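Local atomic coordinates of glucose-6-phosphate 1-dehydrogenase (Kluyveromyces lactis, PDB entry 7E6I), a protein that catalyses the NADP+-dependent oxidation of D-glucose 6-phosphate to 6-phospho-D-glucono-1,5-lactone, the first step of the oxidative pentose phosphate pathway. Residues Asp6-Ser17 with Leu38-Arg49; Gln147-Phe155 with Phe173-Ile181. One frame throughout, in Å; residues are numbered along the deposited sequence.

Contact 1 of 2, residues Asp6-Ser17 with Leu38-Arg49; sequences DENTVITIFGAS and LNPTTKIIGYAR
F14 and Y47 meet at the tightly packed end of two parallel strands, 10-14 and 43-48. Their rings lie at 37° to each other, with F14 CE2 3.5 Å from Y47 CD1, and CB of Y47 sits over a face of the F14 ring as a CH-pi contact. With CG of Y47 anti to its backbone N (chi1 -176°), the tyrosine ring is carried alongside the phenylalanine; its hydroxyl is held by the carbonyl of P90. L100 of helix 94-110 also packs on F14. On the same face V10 CG2 touches I45 CD1. The other face carries I11, I13 and I44: I13 and I44 run side by side, CD1 of the first 3.6 Å from CG2 of the second, and F26 of helix 19-34 packs on both. G46 has no side chain, which leaves the room that A16 CB occupies 3.4 Å from G46 CA; a beta carbon on G46 would collide with it. Between the faces the backbone bonds alternate from K43 N to T9 O up to Y47 N to I13 O.

The far end is looser and more open to solvent. There N39 ND2 reaches D6 OD1 at 2.9 Å, arriving from above the carboxylate plane, while N39 OD1 takes the backbone N of T41 on an in-plane lone pair, an Asx turn, and the T41 hydroxyl from above the N39 amide plane. The same hydroxyl accepts the N-H of N8 at 2.6 Å. D6 and E7 themselves are exposed.

Beyond F14 the chain turns into G15, A16 and S17, and Y47 O is gripped by A16 N at 3.0 Å and more weakly by G15 N. These three residues and R49 belong to the inferred NADP+ site: this is the first beta-alpha-beta unit of a Rossmann fold, with helix 19-34 as its crossover.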
loop_
_atom_site.group_PDB
_atom_site.type_symbol
_atom_site.label_atom_id
_atom_site.label_comp_id
_atom_site.label_asym_id
_atom_site.label_seq_id
_atom_site.Cartn_x
_atom_site.Cartn_y
_atom_site.Cartn_z
ATOM N N ASP A 6 10.576 -10.105 -20.884
ATOM C CA ASP A 6 11.881 -9.485 -21.100
ATOM C C ASP A 6 11.914 -8.757 -22.439
ATOM O O ASP A 6 11.748 -7.536 -22.485
ATOM C CB ASP A 6 12.991 -10.538 -21.029
ATOM C CG ASP A 6 14.364 -9.943 -20.699
ATOM O OD1 ASP A 6 14.482 -8.701 -20.557
ATOM O OD2 ASP A 6 15.335 -10.731 -20.583
ATOM N N GLU A 7 12.095 -9.491 -23.533
ATOM C CA GLU A 7 12.294 -8.895 -24.853
ATOM C C GLU A 7 10.967 -8.686 -25.572
ATOM O O GLU A 7 10.068 -9.527 -25.505
ATOM C CB GLU A 7 13.205 -9.769 -25.721
ATOM C CG GLU A 7 14.291 -10.538 -24.964
ATOM C CD GLU A 7 13.770 -11.802 -24.242
ATOM O OE1 GLU A 7 12.744 -12.376 -24.680
ATOM O OE2 GLU A 7 14.390 -12.220 -23.230
ATOM N N ASN A 8 10.854 -7.547 -26.254
ATOM C CA ASN A 8 9.723 -7.253 -27.139
ATOM C C ASN A 8 8.388 -7.258 -26.398
ATOM O O ASN A 8 7.332 -7.499 -26.991
ATOM C CB ASN A 8 9.691 -8.223 -28.325
ATOM C CG ASN A 8 11.046 -8.366 -28.980
ATOM O OD1 ASN A 8 11.760 -7.378 -29.165
ATOM N ND2 ASN A 8 11.427 -9.598 -29.297
ATOM N N THR A 9 8.424 -6.976 -25.101
ATOM C CA THR A 9 7.205 -6.750 -24.347
ATOM C C THR A 9 6.644 -5.368 -24.654
ATOM O O THR A 9 7.378 -4.377 -24.731
ATOM C CB THR A 9 7.474 -6.891 -22.854
ATOM O OG1 THR A 9 8.776 -6.371 -22.560
ATOM C CG2 THR A 9 7.474 -8.329 -22.493
ATOM N N VAL A 10 5.334 -5.303 -24.846
ATOM C CA VAL A 10 4.656 -4.034 -25.056
ATOM C C VAL A 10 3.894 -3.694 -23.781
ATOM O O VAL A 10 3.054 -4.471 -23.306
ATOM C CB VAL A 10 3.745 -4.068 -26.294
ATOM C CG1 VAL A 10 3.047 -5.405 -26.394
ATOM C CG2 VAL A 10 2.740 -2.902 -26.274
ATOM N N ILE A 11 4.221 -2.546 -23.209
ATOM C CA ILE A 11 3.535 -2.016 -22.046
ATOM C C ILE A 11 2.660 -0.871 -22.531
ATOM O O ILE A 11 3.174 0.140 -23.025
ATOM C CB ILE A 11 4.536 -1.547 -20.979
ATOM C CG1 ILE A 11 5.351 -2.733 -20.456
ATOM C CG2 ILE A 11 3.835 -0.842 -19.846
ATOM C CD1 ILE A 11 6.605 -2.318 -19.681
ATOM N N THR A 12 1.343 -1.021 -22.401
ATOM C CA THR A 12 0.405 0.057 -22.695
ATOM C C THR A 12 -0.106 0.654 -21.389
ATOM O O THR A 12 -0.654 -0.065 -20.549
ATOM C CB THR A 12 -0.770 -0.433 -23.539
ATOM O OG1 THR A 12 -0.287 -1.170 -24.664
ATOM C CG2 THR A 12 -1.585 0.742 -24.022
ATOM N N ILE A 13 0.054 1.968 -21.233
ATOM C CA ILE A 13 -0.412 2.696 -20.052
ATOM C C ILE A 13 -1.677 3.446 -20.448
ATOM O O ILE A 13 -1.615 4.493 -21.098
ATOM C CB ILE A 13 0.648 3.658 -19.504
ATOM C CG1 ILE A 13 1.902 2.905 -19.071
ATOM C CG2 ILE A 13 0.102 4.432 -18.318
ATOM C CD1 ILE A 13 2.898 2.724 -20.186
ATOM N N PHE A 14 -2.827 2.921 -20.045
ATOM C CA PHE A 14 -4.084 3.614 -20.264
ATOM C C PHE A 14 -4.246 4.751 -19.262
ATOM O O PHE A 14 -3.787 4.672 -18.119
ATOM C CB PHE A 14 -5.254 2.643 -20.156
ATOM C CG PHE A 14 -5.464 1.815 -21.398
ATOM C CD1 PHE A 14 -4.716 0.667 -21.621
ATOM C CD2 PHE A 14 -6.414 2.181 -22.337
ATOM C CE1 PHE A 14 -4.916 -0.097 -22.764
ATOM C CE2 PHE A 14 -6.615 1.423 -23.474
ATOM C CZ PHE A 14 -5.865 0.283 -23.692
ATOM N N GLY A 15 -4.908 5.819 -19.704
ATOM C CA GLY A 15 -4.965 7.028 -18.910
ATOM C C GLY A 15 -3.665 7.795 -18.929
ATOM O O GLY A 15 -3.347 8.491 -17.961
ATOM N N ALA A 16 -2.897 7.687 -20.016
ATOM C CA ALA A 16 -1.504 8.121 -20.002
ATOM C C ALA A 16 -1.331 9.610 -19.738
ATOM O O ALA A 16 -0.251 10.027 -19.312
ATOM C CB ALA A 16 -0.839 7.757 -21.323
ATOM N N SER A 17 -2.352 10.417 -19.980
ATOM C CA SER A 17 -2.257 11.859 -19.811
ATOM C C SER A 17 -2.525 12.316 -18.382
ATOM O O SER A 17 -2.315 13.493 -18.070
ATOM C CB SER A 17 -3.238 12.547 -20.762
ATOM O OG SER A 17 -4.555 12.058 -20.535
ATOM N N LEU A 38 14.742 -2.751 -17.205
ATOM C CA LEU A 38 13.748 -2.715 -18.271
ATOM C C LEU A 38 14.462 -2.958 -19.593
ATOM O O LEU A 38 15.348 -2.183 -19.977
ATOM C CB LEU A 38 12.986 -1.383 -18.296
ATOM C CG LEU A 38 11.696 -1.393 -19.124
ATOM C CD1 LEU A 38 10.714 -2.443 -18.635
ATOM C CD2 LEU A 38 11.057 -0.023 -19.107
ATOM N N ASN A 39 14.077 -4.032 -20.277
ATOM C CA ASN A 39 14.734 -4.412 -21.519
ATOM C C ASN A 39 14.571 -3.308 -22.562
ATOM O O ASN A 39 13.474 -2.755 -22.715
ATOM C CB ASN A 39 14.142 -5.723 -22.031
ATOM C CG ASN A 39 14.900 -6.294 -23.202
ATOM O OD1 ASN A 39 15.127 -5.620 -24.202
ATOM N ND2 ASN A 39 15.278 -7.558 -23.094
ATOM N N PRO A 40 15.635 -2.966 -23.300
ATOM C CA PRO A 40 15.538 -1.870 -24.281
ATOM C C PRO A 40 14.638 -2.173 -25.464
ATOM O O PRO A 40 14.261 -1.236 -26.176
ATOM C CB PRO A 40 16.991 -1.670 -24.732
ATOM C CG PRO A 40 17.820 -2.275 -23.638
ATOM C CD PRO A 40 17.017 -3.447 -23.161
ATOM N N THR A 41 14.278 -3.436 -25.699
ATOM C CA THR A 41 13.340 -3.788 -26.756
ATOM C C THR A 41 11.887 -3.674 -26.326
ATOM O O THR A 41 11.015 -4.281 -26.959
ATOM C CB THR A 41 13.616 -5.206 -27.251
ATOM O OG1 THR A 41 13.093 -6.151 -26.314
ATOM C CG2 THR A 41 15.102 -5.413 -27.411
ATOM N N THR A 42 11.608 -2.917 -25.274
ATOM C CA THR A 42 10.268 -2.816 -24.722
ATOM C C THR A 42 9.535 -1.684 -25.417
ATOM O O THR A 42 10.056 -0.567 -25.498
ATOM C CB THR A 42 10.324 -2.542 -23.216
ATOM O OG1 THR A 42 10.864 -3.681 -22.529
ATOM C CG2 THR A 42 8.933 -2.233 -22.671
ATOM N N LYS A 43 8.323 -1.951 -25.900
ATOM C CA LYS A 43 7.521 -0.901 -26.519
ATOM C C LYS A 43 6.561 -0.303 -25.491
ATOM O O LYS A 43 5.658 -0.988 -25.001
ATOM C CB LYS A 43 6.759 -1.422 -27.738
ATOM C CG LYS A 43 6.164 -0.293 -28.577
ATOM C CD LYS A 43 5.983 -0.670 -30.046
ATOM C CE LYS A 43 5.556 0.532 -30.871
ATOM N NZ LYS A 43 5.519 1.770 -30.034
ATOM N N ILE A 44 6.744 0.976 -25.181
ATOM C CA ILE A 44 5.913 1.672 -24.206
ATOM C C ILE A 44 4.933 2.568 -24.948
ATOM O O ILE A 44 5.344 3.488 -25.667
ATOM C CB ILE A 44 6.765 2.481 -23.220
ATOM C CG1 ILE A 44 7.856 1.591 -22.631
ATOM C CG2 ILE A 44 5.911 3.009 -22.110
ATOM C CD1 ILE A 44 8.660 2.256 -21.559
ATOM N N ILE A 45 3.638 2.313 -24.758
ATOM C CA ILE A 45 2.558 3.010 -25.461
ATOM C C ILE A 45 1.631 3.660 -24.438
ATOM O O ILE A 45 1.050 2.965 -23.589
ATOM C CB ILE A 45 1.748 2.059 -26.350
ATOM C CG1 ILE A 45 2.632 1.345 -27.368
ATOM C CG2 ILE A 45 0.643 2.814 -27.037
ATOM C CD1 ILE A 45 1.883 0.274 -28.127
ATOM N N GLY A 46 1.450 4.970 -24.548
ATOM C CA GLY A 46 0.501 5.685 -23.730
ATOM C C GLY A 46 -0.780 5.938 -24.499
ATOM O O GLY A 46 -0.755 6.517 -25.581
ATOM N N TYR A 47 -1.902 5.514 -23.923
ATOM C CA TYR A 47 -3.220 5.632 -24.535
ATOM C C TYR A 47 -4.109 6.508 -23.659
ATOM O O TYR A 47 -4.152 6.327 -22.438
ATOM C CB TYR A 47 -3.840 4.232 -24.723
ATOM C CG TYR A 47 -5.179 4.137 -25.440
ATOM C CD1 TYR A 47 -6.343 4.626 -24.864
ATOM C CD2 TYR A 47 -5.284 3.499 -26.670
ATOM C CE1 TYR A 47 -7.564 4.516 -25.511
ATOM C CE2 TYR A 47 -6.501 3.385 -27.323
ATOM C CZ TYR A 47 -7.635 3.892 -26.741
ATOM O OH TYR A 47 -8.846 3.781 -27.393
ATOM N N ALA A 48 -4.815 7.455 -24.289
ATOM C CA ALA A 48 -5.813 8.302 -23.631
ATOM C C ALA A 48 -6.677 8.967 -24.706
ATOM O O ALA A 48 -6.403 8.860 -25.904
ATOM C CB ALA A 48 -5.166 9.347 -22.713
ATOM N N ARG A 49 -7.745 9.641 -24.259
ATOM C CA ARG A 49 -8.707 10.218 -25.197
ATOM C C ARG A 49 -8.152 11.458 -25.890
ATOM O O ARG A 49 -8.373 11.645 -27.091
ATOM C CB ARG A 49 -10.022 10.554 -24.484
ATOM C CG ARG A 49 -10.511 9.469 -23.504
ATOM C CD ARG A 49 -11.120 10.009 -22.179
ATOM N NE ARG A 49 -10.381 11.109 -21.556
ATOM C CZ ARG A 49 -9.233 11.013 -20.867
ATOM N NH1 ARG A 49 -8.626 9.832 -20.719
ATOM N NH2 ARG A 49 -8.650 12.078 -20.357
#

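Contact 2 of 2, residues Gln147-Phe155 with Phe173-Ile181; sequences QRVIVEKPF and FSEDELFRI. With BG6 (6-O-phosphono-beta-D-glucopyranose), chain B.
V149 CG1 sits over the centre of the F173 ring, 6° off its normal, where strand 146-152 meets the chain returning from helix 159-169 in a beta-alpha-beta unit of the Rossmann-type domain. After F173 the chain turns. S174 N is bound by E177 OE2 through its anti lone pair, while E177 OE1 and the N and NE2 atoms of Q147 share one water; Y141 also binds OE1, and Q147 NE2 also donates to the carbonyl of T142. E177 O then accepts V149 N at 2.9 Å and opens the parallel pairing. At L178, CD1 lies beside V149 CG1. R148 passes the F179 ring obliquely, CE1 of F179 lying 3.6 Å from CD of R148, and H427 stacks on the F179 ring. R180 follows, its chain extended from CG to NE (chi2 -176°), which lays CD over the centre of the F155 ring, 8° off the normal, with CA of K153 over the opposite face. Leading away from that ring, the guanidinium holds E175 end-on: NH1 meets OE1 at 3.0 Å and NH2 meets OE2 at 2.9 Å, both through syn lone pairs and nearly in its plane. I181 ends the segment, its CD1 3.5 Å from I150 CG2 and its carbonyl taking the N-H of K153. From there the lysine reaches the bound glucose 6-phosphate, K153 NZ donating to BG6 O1 at 2.9 Å.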
loop_
_atom_site.group_PDB
_atom_site.type_symbol
_atom_site.label_atom_id
_atom_site.label_comp_id
_atom_site.label_asym_id
_atom_site.label_seq_id
_atom_site.Cartn_x
_atom_site.Cartn_y
_atom_site.Cartn_z
ATOM N N GLN A 147 -1.188 -11.943 -21.485
ATOM C CA GLN A 147 -1.459 -10.549 -21.158
ATOM C C GLN A 147 -1.734 -10.411 -19.665
ATOM O O GLN A 147 -2.361 -11.283 -19.052
ATOM C CB GLN A 147 -2.654 -9.990 -21.951
ATOM C CG GLN A 147 -3.829 -10.934 -22.011
ATOM C CD GLN A 147 -3.853 -11.717 -23.323
ATOM O OE1 GLN A 147 -3.707 -11.141 -24.399
ATOM N NE2 GLN A 147 -4.007 -13.039 -23.231
ATOM N N ARG A 148 -1.267 -9.308 -19.092
ATOM C CA ARG A 148 -1.454 -8.997 -17.686
ATOM C C ARG A 148 -1.956 -7.567 -17.567
ATOM O O ARG A 148 -1.461 -6.671 -18.258
ATOM C CB ARG A 148 -0.142 -9.166 -16.910
ATOM C CG ARG A 148 0.331 -10.604 -16.806
ATOM C CD ARG A 148 1.754 -10.703 -16.266
ATOM N NE ARG A 148 2.248 -12.076 -16.333
ATOM C CZ ARG A 148 3.529 -12.410 -16.455
ATOM N NH1 ARG A 148 4.470 -11.472 -16.523
ATOM N NH2 ARG A 148 3.867 -13.693 -16.510
ATOM N N VAL A 149 -2.940 -7.336 -16.706
ATOM C CA VAL A 149 -3.436 -5.982 -16.501
ATOM C C VAL A 149 -3.242 -5.597 -15.037
ATOM O O VAL A 149 -3.529 -6.384 -14.131
ATOM C CB VAL A 149 -4.899 -5.814 -16.965
ATOM C CG1 VAL A 149 -5.568 -7.159 -17.247
ATOM C CG2 VAL A 149 -5.703 -4.968 -15.982
ATOM N N ILE A 150 -2.713 -4.396 -14.822
ATOM C CA ILE A 150 -2.532 -3.817 -13.503
ATOM C C ILE A 150 -3.656 -2.822 -13.259
ATOM O O ILE A 150 -3.901 -1.935 -14.087
ATOM C CB ILE A 150 -1.166 -3.123 -13.386
ATOM C CG1 ILE A 150 -0.033 -4.136 -13.464
ATOM C CG2 ILE A 150 -1.081 -2.345 -12.096
ATOM C CD1 ILE A 150 1.290 -3.498 -13.811
ATOM N N VAL A 151 -4.340 -2.967 -12.126
ATOM C CA VAL A 151 -5.242 -1.947 -11.621
ATOM C C VAL A 151 -4.862 -1.647 -10.183
ATOM O O VAL A 151 -4.298 -2.481 -9.469
ATOM C CB VAL A 151 -6.732 -2.345 -11.714
ATOM C CG1 VAL A 151 -7.281 -1.979 -13.084
ATOM C CG2 VAL A 151 -6.918 -3.819 -11.424
ATOM N N GLU A 152 -5.199 -0.436 -9.761
ATOM C CA GLU A 152 -4.769 0.110 -8.487
ATOM C C GLU A 152 -5.984 0.414 -7.621
ATOM O O GLU A 152 -7.059 0.739 -8.133
ATOM C CB GLU A 152 -3.948 1.375 -8.720
ATOM C CG GLU A 152 -3.280 1.910 -7.490
ATOM C CD GLU A 152 -2.191 2.907 -7.818
ATOM O OE1 GLU A 152 -1.781 3.013 -9.018
ATOM O OE2 GLU A 152 -1.750 3.579 -6.853
ATOM N N LYS A 153 -5.813 0.303 -6.305
ATOM C CA LYS A 153 -6.916 0.572 -5.401
ATOM C C LYS A 153 -7.333 2.038 -5.529
ATOM O O LYS A 153 -6.516 2.893 -5.877
ATOM C CB LYS A 153 -6.520 0.237 -3.959
ATOM C CG LYS A 153 -5.585 1.245 -3.295
ATOM C CD LYS A 153 -6.339 2.192 -2.355
ATOM C CE LYS A 153 -5.376 3.033 -1.482
ATOM N NZ LYS A 153 -5.992 4.316 -0.977
ATOM N N PRO A 154 -8.601 2.370 -5.232
ATOM C CA PRO A 154 -9.654 1.554 -4.618
ATOM C C PRO A 154 -10.416 0.647 -5.586
ATOM O O PRO A 154 -10.641 1.006 -6.745
ATOM C CB PRO A 154 -10.591 2.614 -4.040
ATOM C CG PRO A 154 -10.515 3.710 -5.041
ATOM C CD PRO A 154 -9.118 3.693 -5.616
ATOM N N PHE A 155 -10.801 -0.528 -5.098
ATOM C CA PHE A 155 -11.713 -1.398 -5.827
ATOM C C PHE A 155 -13.035 -1.463 -5.072
ATOM O O PHE A 155 -13.397 -2.511 -4.529
ATOM C CB PHE A 155 -11.123 -2.800 -5.990
ATOM C CG PHE A 155 -9.650 -2.808 -6.220
ATOM C CD1 PHE A 155 -9.135 -2.610 -7.494
ATOM C CD2 PHE A 155 -8.775 -3.001 -5.169
ATOM C CE1 PHE A 155 -7.776 -2.616 -7.725
ATOM C CE2 PHE A 155 -7.414 -3.009 -5.381
ATOM C CZ PHE A 155 -6.903 -2.817 -6.663
ATOM N N PHE A 173 -11.004 -11.141 -16.863
ATOM C CA PHE A 173 -9.613 -11.469 -16.586
ATOM C C PHE A 173 -9.530 -12.294 -15.315
ATOM O O PHE A 173 -10.133 -11.938 -14.299
ATOM C CB PHE A 173 -8.772 -10.203 -16.457
ATOM C CG PHE A 173 -8.555 -9.511 -17.750
ATOM C CD1 PHE A 173 -7.659 -10.030 -18.684
ATOM C CD2 PHE A 173 -9.268 -8.361 -18.061
ATOM C CE1 PHE A 173 -7.452 -9.402 -19.895
ATOM C CE2 PHE A 173 -9.075 -7.719 -19.283
ATOM C CZ PHE A 173 -8.166 -8.237 -20.202
ATOM N N SER A 174 -8.785 -13.391 -15.377
ATOM C CA SER A 174 -8.606 -14.263 -14.229
ATOM C C SER A 174 -7.624 -13.659 -13.223
ATOM O O SER A 174 -6.898 -12.698 -13.506
ATOM C CB SER A 174 -8.090 -15.611 -14.686
ATOM O OG SER A 174 -6.760 -15.440 -15.130
ATOM N N GLU A 175 -7.598 -14.262 -12.030
ATOM C CA GLU A 175 -6.663 -13.836 -10.999
ATOM C C GLU A 175 -5.226 -13.903 -11.489
ATOM O O GLU A 175 -4.397 -13.080 -11.087
ATOM C CB GLU A 175 -6.852 -14.686 -9.740
ATOM C CG GLU A 175 -8.162 -14.400 -9.008
ATOM C CD GLU A 175 -8.314 -12.928 -8.629
ATOM O OE1 GLU A 175 -7.404 -12.385 -7.955
ATOM O OE2 GLU A 175 -9.342 -12.311 -9.007
ATOM N N ASP A 176 -4.921 -14.840 -12.389
ATOM C CA ASP A 176 -3.555 -14.982 -12.888
ATOM C C ASP A 176 -3.130 -13.812 -13.766
ATOM O O ASP A 176 -1.941 -13.471 -13.796
ATOM C CB ASP A 176 -3.412 -16.291 -13.650
ATOM C CG ASP A 176 -3.007 -17.435 -12.745
ATOM O OD1 ASP A 176 -1.964 -17.317 -12.046
ATOM O OD2 ASP A 176 -3.735 -18.450 -12.722
ATOM N N GLU A 177 -4.073 -13.188 -14.479
ATOM C CA GLU A 177 -3.785 -12.049 -15.341
ATOM C C GLU A 177 -3.953 -10.703 -14.641
ATOM O O GLU A 177 -3.450 -9.687 -15.145
ATOM C CB GLU A 177 -4.697 -12.090 -16.573
ATOM C CG GLU A 177 -4.629 -13.405 -17.350
ATOM C CD GLU A 177 -5.826 -13.619 -18.270
ATOM O OE1 GLU A 177 -5.603 -13.892 -19.472
ATOM O OE2 GLU A 177 -6.984 -13.521 -17.788
ATOM N N LEU A 178 -4.650 -10.676 -13.504
ATOM C CA LEU A 178 -4.964 -9.456 -12.768
ATOM C C LEU A 178 -3.880 -9.144 -11.739
ATOM O O LEU A 178 -3.466 -10.021 -10.976
ATOM C CB LEU A 178 -6.308 -9.634 -12.066
ATOM C CG LEU A 178 -7.500 -8.785 -12.484
ATOM C CD1 LEU A 178 -7.223 -8.038 -13.788
ATOM C CD2 LEU A 178 -8.736 -9.659 -12.565
ATOM N N PHE A 179 -3.431 -7.894 -11.701
ATOM C CA PHE A 179 -2.436 -7.468 -10.713
ATOM C C PHE A 179 -2.975 -6.230 -10.000
ATOM O O PHE A 179 -2.784 -5.102 -10.470
ATOM C CB PHE A 179 -1.098 -7.205 -11.368
ATOM C CG PHE A 179 -0.356 -8.455 -11.760
ATOM C CD1 PHE A 179 -0.754 -9.196 -12.866
ATOM C CD2 PHE A 179 0.736 -8.900 -11.011
ATOM C CE1 PHE A 179 -0.070 -10.346 -13.224
ATOM C CE2 PHE A 179 1.423 -10.045 -11.357
ATOM C CZ PHE A 179 1.027 -10.770 -12.469
ATOM N N ARG A 180 -3.655 -6.449 -8.870
ATOM C CA ARG A 180 -4.270 -5.375 -8.097
ATOM C C ARG A 180 -3.251 -4.786 -7.136
ATOM O O ARG A 180 -2.673 -5.496 -6.311
ATOM C CB ARG A 180 -5.479 -5.879 -7.309
ATOM C CG ARG A 180 -6.686 -6.288 -8.133
ATOM C CD ARG A 180 -7.835 -6.674 -7.208
ATOM N NE ARG A 180 -8.842 -7.509 -7.853
ATOM C CZ ARG A 180 -8.683 -8.803 -8.134
ATOM N NH1 ARG A 180 -7.557 -9.418 -7.821
ATOM N NH2 ARG A 180 -9.659 -9.492 -8.720
ATOM N N ILE A 181 -3.073 -3.484 -7.210
ATOM C CA ILE A 181 -2.010 -2.801 -6.499
ATOM C C ILE A 181 -2.552 -2.164 -5.228
ATOM O O ILE A 181 -3.549 -1.421 -5.259
ATOM C CB ILE A 181 -1.339 -1.748 -7.391
ATOM C CG1 ILE A 181 -0.318 -2.419 -8.306
ATOM C CG2 ILE A 181 -0.680 -0.655 -6.528
ATOM C CD1 ILE A 181 0.530 -1.424 -9.075
HETATM C C1 BG6 B . -3.078 7.064 -0.398
HETATM C C2 BG6 B . -4.074 7.897 0.409
HETATM O O1 BG6 B . -3.528 5.799 -0.680
HETATM O O5 BG6 B . -1.813 6.912 0.394
HETATM C C3 BG6 B . -3.499 9.217 0.789
HETATM O O2 BG6 B . -5.296 8.096 -0.316
HETATM C C4 BG6 B . -2.250 9.051 1.591
HETATM O O3 BG6 B . -4.444 9.962 1.604
HETATM C C5 BG6 B . -1.232 8.202 0.829
HETATM O O4 BG6 B . -1.720 10.349 1.886
HETATM C C6 BG6 B . -0.020 7.851 1.648
HETATM O O6 BG6 B . 0.832 7.058 0.841
HETATM P P BG6 B . 2.470 7.183 1.082
HETATM O O1P BG6 B . 2.592 6.929 2.572
HETATM O O2P BG6 B . 2.914 8.565 0.682
HETATM O O3P BG6 B . 3.274 6.175 0.261
HETATM O O HOH W 1 -2.964 -14.075 -20.615
#

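Both contacts belong to one six-stranded parallel sheet in the NAD-binding domain, with centres 16 Å apart and nearest atoms about 7 Å apart, so they do not touch. Contact 1 closes before contact 2 opens along the chain. Across the sheet, strand 117-122 lies between them, bonded through its backbone to strand 10-14 on one side and strand 146-152 on the other. Each contact is a parallel pair joined by a helical crossover, 19-34 for contact 1 and 159-169 for contact 2. Contact 1 supplies residues of the inferred NADP+ site, and contact 2 brings K153 to the sugar, so that the inferred cofactor residues and the sugar-binding lysine follow the C-terminal ends of strands of one sheet.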